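Local structure of 3-keto-5-aminohexanoate cleavage enzyme (Ralstonia eutropha, 3C6C) at residues A[77-82]-A[129-134]; A[239-244]-A[255-260]. The protein probably cleaves 3-keto-5-aminohexanoate or a related beta-keto acid, as a metal-dependent TIM-barrel enzyme that carries nickel in this crystal. All blocks are in the same frame, centred on the assembly; numbering follows the deposited sequence.

Interaction 1: A[77-82]-A[129-134]; sequences GSRDPV and VAERVK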
ATOM      1  N   GLY A  77     -22.285   6.174 -32.556  1.00 32.66           N
ATOM      2  CA  GLY A  77     -22.074   4.765 -32.192  1.00 31.27           C
ATOM      3  C   GLY A  77     -22.696   3.805 -33.170  1.00 28.02           C
ATOM      4  O   GLY A  77     -23.749   4.047 -33.758  1.00 29.98           O
ATOM      5  N   SER A  78     -21.980   2.713 -33.386  1.00 25.96           N
ATOM      6  CA  SER A  78     -22.496   1.628 -34.210  1.00 22.24           C
ATOM      7  C   SER A  78     -21.948   0.304 -33.746  1.00 19.84           C
ATOM      8  O   SER A  78     -20.856   0.219 -33.213  1.00 19.48           O
ATOM      9  CB  SER A  78     -22.104   1.822 -35.679  1.00 23.58           C
ATOM     10  OG  SER A  78     -22.683   0.798 -36.495  1.00 22.13           O
ATOM     11  N   ARG A  79     -22.741  -0.731 -33.974  1.00 19.81           N
ATOM     12  CA  ARG A  79     -22.258  -2.097 -33.822  1.00 20.13           C
ATOM     13  C   ARG A  79     -22.556  -2.949 -35.069  1.00 21.27           C
ATOM     14  O   ARG A  79     -22.619  -4.164 -34.996  1.00 21.31           O
ATOM     15  CB  ARG A  79     -22.829  -2.759 -32.566  1.00 20.48           C
ATOM     16  CG  ARG A  79     -24.315  -2.750 -32.424  1.00 22.96           C
ATOM     17  CD  ARG A  79     -24.679  -3.494 -31.139  1.00 26.89           C
ATOM     18  NE  ARG A  79     -26.109  -3.436 -30.875  1.00 22.28           N
ATOM     19  CZ  ARG A  79     -26.993  -4.270 -31.411  1.00 32.13           C
ATOM     20  NH1 ARG A  79     -26.579  -5.231 -32.232  1.00 27.36           N
ATOM     21  NH2 ARG A  79     -28.281  -4.164 -31.103  1.00 31.12           N
ATOM     22  N   ASP A  80     -22.685  -2.283 -36.203  1.00 18.78           N
ATOM     23  CA  ASP A  80     -22.984  -2.966 -37.497  1.00 19.01           C
ATOM     24  C   ASP A  80     -21.877  -3.947 -37.885  1.00 18.72           C
ATOM     25  O   ASP A  80     -20.766  -3.530 -38.152  1.00 20.65           O
ATOM     26  CB  ASP A  80     -23.177  -1.926 -38.603  1.00 21.53           C
ATOM     27  CG  ASP A  80     -23.606  -2.547 -39.923  1.00 20.85           C
ATOM     28  OD1 ASP A  80     -23.678  -3.796 -40.003  1.00 21.17           O
ATOM     29  OD2 ASP A  80     -23.882  -1.769 -40.853  1.00 22.52           O
ATOM     30  N   PRO A  81     -22.181  -5.253 -37.943  1.00 20.51           N
ATOM     31  CA  PRO A  81     -21.151  -6.260 -38.257  1.00 20.25           C
ATOM     32  C   PRO A  81     -20.503  -6.037 -39.631  1.00 20.21           C
ATOM     33  O   PRO A  81     -19.350  -6.417 -39.855  1.00 19.68           O
ATOM     34  CB  PRO A  81     -21.933  -7.592 -38.249  1.00 20.25           C
ATOM     35  CG  PRO A  81     -23.077  -7.336 -37.308  1.00 22.43           C
ATOM     36  CD  PRO A  81     -23.464  -5.880 -37.569  1.00 21.61           C
ATOM     37  N   VAL A  82     -21.263  -5.426 -40.522  1.00 19.77           N
ATOM     38  CA  VAL A  82     -20.778  -5.158 -41.880  1.00 19.75           C
ATOM     39  C   VAL A  82     -19.603  -4.186 -41.848  1.00 17.63           C
ATOM     40  O   VAL A  82     -18.607  -4.334 -42.573  1.00 17.51           O
ATOM     41  CB  VAL A  82     -21.885  -4.591 -42.809  1.00 20.48           C
ATOM     42  CG1 VAL A  82     -21.298  -4.168 -44.164  1.00 23.46           C
ATOM     43  CG2 VAL A  82     -22.991  -5.635 -43.001  1.00 21.26           C
ATOM     44  N   VAL A 129     -26.857 -12.561 -26.278  1.00 24.68           N
ATOM     45  CA  VAL A 129     -25.500 -13.042 -26.570  1.00 25.27           C
ATOM     46  C   VAL A 129     -25.300 -13.283 -28.065  1.00 23.66           C
ATOM     47  O   VAL A 129     -24.315 -12.854 -28.662  1.00 23.87           O
ATOM     48  CB  VAL A 129     -25.171 -14.322 -25.761  1.00 26.00           C
ATOM     49  CG1 VAL A 129     -23.954 -15.041 -26.341  1.00 23.66           C
ATOM     50  CG2 VAL A 129     -24.966 -13.953 -24.289  1.00 27.85           C
ATOM     51  N   ALA A 130     -26.272 -13.941 -28.678  1.00 25.31           N
ATOM     52  CA  ALA A 130     -26.100 -14.392 -30.063  1.00 24.80           C
ATOM     53  C   ALA A 130     -25.913 -13.179 -30.973  1.00 25.98           C
ATOM     54  O   ALA A 130     -25.134 -13.196 -31.944  1.00 27.39           O
ATOM     55  CB  ALA A 130     -27.285 -15.211 -30.528  1.00 23.49           C
ATOM     56  N   GLU A 131     -26.625 -12.111 -30.652  1.00 24.68           N
ATOM     57  CA  GLU A 131     -26.496 -10.902 -31.467  1.00 25.36           C
ATOM     58  C   GLU A 131     -25.205 -10.168 -31.111  1.00 25.74           C
ATOM     59  O   GLU A 131     -24.509  -9.637 -31.971  1.00 24.14           O
ATOM     60  CB  GLU A 131     -27.685  -9.965 -31.315  1.00 28.06           C
ATOM     61  CG  GLU A 131     -27.782  -9.064 -32.536  1.00 37.60           C
ATOM     62  CD  GLU A 131     -28.831  -7.988 -32.416  1.00 44.57           C
ATOM     63  OE1 GLU A 131     -29.778  -8.125 -31.600  1.00 47.80           O
ATOM     64  OE2 GLU A 131     -28.690  -6.999 -33.155  1.00 47.05           O
ATOM     65  N   ARG A 132     -24.878 -10.182 -29.836  1.00 25.78           N
ATOM     66  CA  ARG A 132     -23.675  -9.468 -29.369  1.00 26.51           C
ATOM     67  C   ARG A 132     -22.417  -9.988 -30.052  1.00 26.76           C
ATOM     68  O   ARG A 132     -21.453  -9.246 -30.267  1.00 27.26           O
ATOM     69  CB  ARG A 132     -23.500  -9.591 -27.859  1.00 26.11           C
ATOM     70  CG  ARG A 132     -24.420  -8.718 -27.060  1.00 31.20           C
ATOM     71  CD  ARG A 132     -23.998  -8.794 -25.628  1.00 40.80           C
ATOM     72  NE  ARG A 132     -25.010  -8.364 -24.673  1.00 44.32           N
ATOM     73  CZ  ARG A 132     -24.723  -8.115 -23.400  1.00 48.27           C
ATOM     74  NH1 ARG A 132     -23.459  -8.269 -22.997  1.00 36.24           N
ATOM     75  NH2 ARG A 132     -25.670  -7.722 -22.545  1.00 49.50           N
ATOM     76  N   VAL A 133     -22.427 -11.261 -30.412  1.00 24.53           N
ATOM     77  CA  VAL A 133     -21.178 -11.901 -30.856  1.00 24.29           C
ATOM     78  C   VAL A 133     -21.138 -12.065 -32.375  1.00 24.47           C
ATOM     79  O   VAL A 133     -20.189 -12.625 -32.939  1.00 23.61           O
ATOM     80  CB  VAL A 133     -20.902 -13.266 -30.141  1.00 25.29           C
ATOM     81  CG1 VAL A 133     -20.805 -13.099 -28.580  1.00 23.69           C
ATOM     82  CG2 VAL A 133     -21.922 -14.321 -30.550  1.00 23.23           C
ATOM     83  N   LYS A 134     -22.174 -11.562 -33.037  1.00 24.13           N
ATOM     84  CA  LYS A 134     -22.297 -11.746 -34.505  1.00 23.56           C
ATOM     85  C   LYS A 134     -21.037 -11.255 -35.265  1.00 23.00           C
ATOM     86  O   LYS A 134     -20.480 -11.937 -36.118  1.00 21.74           O
ATOM     87  CB  LYS A 134     -23.578 -11.064 -35.026  1.00 25.59           C
ATOM     88  CG  LYS A 134     -23.699 -11.011 -36.512  1.00 33.47           C
ATOM     89  CD  LYS A 134     -23.541 -12.392 -37.143  1.00 41.03           C
ATOM     90  CE  LYS A 134     -23.861 -12.369 -38.665  1.00 43.57           C
ATOM     91  NZ  LYS A 134     -23.654 -11.023 -39.317  1.00 41.38           N
TER

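Interaction 2: A[239-244]-A[255-260]; sequences AQWAAF and AQAALL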
ATOM      1  N   ALA A 239      -1.374 -14.377 -15.280  1.00 21.87           N
ATOM      2  CA  ALA A 239      -2.129 -13.551 -16.210  1.00 20.76           C
ATOM      3  C   ALA A 239      -1.289 -12.397 -16.698  1.00 20.67           C
ATOM      4  O   ALA A 239      -0.356 -11.955 -16.037  1.00 22.91           O
ATOM      5  CB  ALA A 239      -3.406 -13.043 -15.546  1.00 19.79           C
ATOM      6  N   GLN A 240      -1.625 -11.935 -17.893  1.00 19.07           N
ATOM      7  CA  GLN A 240      -1.133 -10.649 -18.385  1.00 19.65           C
ATOM      8  C   GLN A 240      -2.154  -9.597 -17.983  1.00 20.21           C
ATOM      9  O   GLN A 240      -3.366  -9.867 -17.985  1.00 20.87           O
ATOM     10  CB  GLN A 240      -0.964 -10.657 -19.910  1.00 18.69           C
ATOM     11  CG  GLN A 240       0.253 -11.398 -20.397  1.00 21.63           C
ATOM     12  CD  GLN A 240       1.548 -10.789 -19.905  1.00 21.29           C
ATOM     13  OE1 GLN A 240       1.750  -9.584 -20.009  1.00 21.08           O
ATOM     14  NE2 GLN A 240       2.443 -11.622 -19.379  1.00 22.91           N
ATOM     15  N   TRP A 241      -1.665  -8.424 -17.579  1.00 19.52           N
ATOM     16  CA  TRP A 241      -2.551  -7.313 -17.224  1.00 17.50           C
ATOM     17  C   TRP A 241      -2.082  -6.016 -17.849  1.00 18.80           C
ATOM     18  O   TRP A 241      -0.898  -5.830 -18.156  1.00 19.04           O
ATOM     19  CB  TRP A 241      -2.730  -7.148 -15.703  1.00 18.32           C
ATOM     20  CG  TRP A 241      -1.536  -6.677 -14.987  1.00 18.05           C
ATOM     21  CD1 TRP A 241      -0.509  -7.436 -14.529  1.00 21.83           C
ATOM     22  CD2 TRP A 241      -1.200  -5.318 -14.682  1.00 20.34           C
ATOM     23  NE1 TRP A 241       0.446  -6.639 -13.940  1.00 19.29           N
ATOM     24  CE2 TRP A 241       0.047  -5.333 -14.030  1.00 20.41           C
ATOM     25  CE3 TRP A 241      -1.829  -4.091 -14.905  1.00 17.67           C
ATOM     26  CZ2 TRP A 241       0.681  -4.162 -13.597  1.00 17.65           C
ATOM     27  CZ3 TRP A 241      -1.215  -2.940 -14.439  1.00 18.68           C
ATOM     28  CH2 TRP A 241       0.035  -2.983 -13.819  1.00 19.09           C
ATOM     29  N   ALA A 242      -3.059  -5.158 -18.058  1.00 18.89           N
ATOM     30  CA  ALA A 242      -2.859  -3.783 -18.558  1.00 18.13           C
ATOM     31  C   ALA A 242      -3.701  -2.819 -17.735  1.00 17.37           C
ATOM     32  O   ALA A 242      -4.584  -3.221 -16.995  1.00 19.54           O
ATOM     33  CB  ALA A 242      -3.231  -3.712 -20.022  1.00 17.67           C
ATOM     34  N   ALA A 243      -3.389  -1.540 -17.869  1.00 16.96           N
ATOM     35  CA  ALA A 243      -4.157  -0.481 -17.238  1.00 16.88           C
ATOM     36  C   ALA A 243      -4.070   0.736 -18.139  1.00 17.81           C
ATOM     37  O   ALA A 243      -3.057   0.938 -18.811  1.00 19.09           O
ATOM     38  CB  ALA A 243      -3.602  -0.170 -15.831  1.00 14.40           C
ATOM     39  N   PHE A 244      -5.152   1.487 -18.209  1.00 16.25           N
ATOM     40  CA  PHE A 244      -5.120   2.748 -18.963  1.00 15.97           C
ATOM     41  C   PHE A 244      -5.978   3.828 -18.332  1.00 17.34           C
ATOM     42  O   PHE A 244      -6.833   3.561 -17.522  1.00 18.01           O
ATOM     43  CB  PHE A 244      -5.515   2.487 -20.414  1.00 15.86           C
ATOM     44  CG  PHE A 244      -6.980   2.269 -20.630  1.00 17.32           C
ATOM     45  CD1 PHE A 244      -7.523   1.010 -20.572  1.00 18.13           C
ATOM     46  CD2 PHE A 244      -7.824   3.340 -20.923  1.00 19.93           C
ATOM     47  CE1 PHE A 244      -8.850   0.816 -20.795  1.00 17.57           C
ATOM     48  CE2 PHE A 244      -9.180   3.153 -21.132  1.00 22.47           C
ATOM     49  CZ  PHE A 244      -9.695   1.884 -21.081  1.00 17.52           C
ATOM     50  N   ALA A 255       2.678   5.090 -18.267  1.00 17.39           N
ATOM     51  CA  ALA A 255       4.021   4.980 -17.677  1.00 15.39           C
ATOM     52  C   ALA A 255       3.951   4.149 -16.391  1.00 16.27           C
ATOM     53  O   ALA A 255       4.819   3.310 -16.097  1.00 14.56           O
ATOM     54  CB  ALA A 255       4.670   6.386 -17.417  1.00 16.81           C
ATOM     55  N   GLN A 256       2.889   4.368 -15.639  1.00 16.05           N
ATOM     56  CA  GLN A 256       2.725   3.720 -14.321  1.00 18.04           C
ATOM     57  C   GLN A 256       2.522   2.224 -14.489  1.00 17.13           C
ATOM     58  O   GLN A 256       3.121   1.413 -13.769  1.00 17.83           O
ATOM     59  CB  GLN A 256       1.551   4.324 -13.515  1.00 17.82           C
ATOM     60  CG  GLN A 256       1.478   3.736 -12.115  1.00 17.34           C
ATOM     61  CD  GLN A 256       2.734   4.014 -11.345  1.00 18.25           C
ATOM     62  OE1 GLN A 256       2.863   5.087 -10.740  1.00 16.74           O
ATOM     63  NE2 GLN A 256       3.696   3.077 -11.383  1.00 16.24           N
ATOM     64  N   ALA A 257       1.755   1.853 -15.506  1.00 16.52           N
ATOM     65  CA  ALA A 257       1.566   0.428 -15.833  1.00 16.80           C
ATOM     66  C   ALA A 257       2.886  -0.203 -16.253  1.00 16.78           C
ATOM     67  O   ALA A 257       3.257  -1.266 -15.763  1.00 18.51           O
ATOM     68  CB  ALA A 257       0.480   0.207 -16.909  1.00 15.12           C
ATOM     69  N   ALA A 258       3.618   0.471 -17.134  1.00 16.46           N
ATOM     70  CA  ALA A 258       4.914  -0.051 -17.610  1.00 16.31           C
ATOM     71  C   ALA A 258       5.824  -0.315 -16.420  1.00 17.82           C
ATOM     72  O   ALA A 258       6.489  -1.348 -16.342  1.00 17.33           O
ATOM     73  CB  ALA A 258       5.590   0.899 -18.615  1.00 18.75           C
ATOM     74  N   LEU A 259       5.822   0.631 -15.493  1.00 17.09           N
ATOM     75  CA  LEU A 259       6.711   0.570 -14.322  1.00 16.83           C
ATOM     76  C   LEU A 259       6.382  -0.605 -13.362  1.00 18.46           C
ATOM     77  O   LEU A 259       7.255  -1.103 -12.629  1.00 20.44           O
ATOM     78  CB  LEU A 259       6.685   1.888 -13.561  1.00 17.23           C
ATOM     79  CG  LEU A 259       7.483   3.034 -14.208  1.00 16.30           C
ATOM     80  CD1 LEU A 259       7.083   4.358 -13.545  1.00 19.04           C
ATOM     81  CD2 LEU A 259       9.015   2.820 -14.098  1.00 16.90           C
ATOM     82  N   LEU A 260       5.141  -1.047 -13.410  1.00 17.21           N
ATOM     83  CA  LEU A 260       4.586  -2.061 -12.461  1.00 17.30           C
ATOM     84  C   LEU A 260       4.464  -3.453 -13.073  1.00 18.46           C
ATOM     85  O   LEU A 260       3.967  -4.384 -12.433  1.00 19.22           O
ATOM     86  CB  LEU A 260       3.252  -1.576 -11.881  1.00 20.44           C
ATOM     87  CG  LEU A 260       3.376  -0.437 -10.850  1.00 17.52           C
ATOM     88  CD1 LEU A 260       1.956   0.045 -10.485  1.00 19.18           C
ATOM     89  CD2 LEU A 260       4.222  -0.872  -9.614  1.00 21.83           C
TER
HETATM   90  O   HOH W   1       3.057  -7.497 -12.738  1.00 30.36           O

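Interaction 1: A[77-82]-A[129-134]
The salt bridge between Arg79 and Glu131 is unusual in its planes: the guanidinium and carboxylate stand 70° apart and share a single hydrogen bond, rather than lying coplanar as a two-bonded pair would. Arg79 NH1 gives it to Glu131 OE2 at 2.9 Å, nearly straight at 170°. The oxygen lies in the guanidinium plane, at its edge, yet the N-H arrives from above the carboxylate plane. Arg79 sets CG between its backbone N and carbonyl carbon (chi1 54°) and runs extended to NE, toward segment 129-134, while Glu131, also extended beyond CG, brings its end across at about a right angle. Arg79 NE forms a second salt bridge with Asp125, so two carboxylates hold the guanidinium, by NH1 and by NE.

Further along the chain, at Pro81 and Lys134, the contact turns apolar. Pro81 CG rests on Lys134 CG at 3.8 Å, and the bent lysine chain crosses the proline ring, with NZ 4.0 Å from Pro81 CB; its ammonium is paired with Asp138.

Ser78 OG accepts from Asp80 N at 3.1 Å, an ST turn. Asp80 OD1 then accepts from Val82 N at 3.0 Å. With Asp80 as N-cap and Pro81 in the first turn, segment 77-82 shows a classic helix start, here leading from a short strand into helix 81-92 of the TIM barrel, beside the start of helix 134-139.

Interaction 2: A[239-244]-A[255-260]
Strand 240-244 and helix 250-260 are consecutive elements of the TIM beta/alpha-barrel, and their contact is the packing of a barrel strand against the helix that follows it. The axes of strand 240-244 and of residues 255-260 approach to 7.9 Å with 156° between their N-to-C directions, the near-antiparallel run expected of a beta/alpha unit. Trp241 carries much of the interface. Its CG sits between the backbone N and the carbonyl carbon (chi1 69°), which swings the indole along the strand so that its six-membered ring reaches the helix. There CH2 lies 4.0 Å from Leu260 CB, and CZ3 meets Ala257 CB at 4.3 Å.

The carbonyl of Leu260 comes to the ring's edge, near its plane, with O 3.5 Å from Trp241 CZ2. A water at the same edge ties the two residues together: Trp241 NE1 donates to it at 3.0 Å, and it donates in turn to Leu260 O at 3.3 Å. The buried indole N-H is thereby satisfied, and the bridge probably helps to fix the ring's rotation. Leu260 O also accepts from Arg232 NH1, so this carbonyl has a charged partner besides the water.

Nearer the C-terminal end of the strand, small side chains permit close approach. Ala243 and Ala257 point at each other, their CB atoms 4.2 Å apart and their CA atoms 6.0 Å.

Around this buried contact, helix 225-232 lies alongside, with Met228 on Ala243 and Ile229 on Leu260. Strand 210-214 pairs in parallel with strand 240-244, and Gln256 of the helix bonds to Gln256 of a second subunit.

From the N terminus, interaction 1 comes first: segment 77-82 is met 47 residues later by segment 129-134, joining the start of helix 81-92 to the region of helix 129-132. The loop it closes includes strand 99-103 of the barrel sheet and strand 108-113 of the smaller antiparallel sheet. Interaction 2 opens only after that loop has closed; its segments are just 11 residues apart, residues 244 to 255, and it joins strand 240-244 to helix 250-260. The contacts run in series, neither nested nor crossed. The centres of interactions 1 and 2 lie about 29 Å apart, and the nearest atoms of interactions 1 and 2 about 17 Å. Interaction 1 is at the surface, interaction 2 buried.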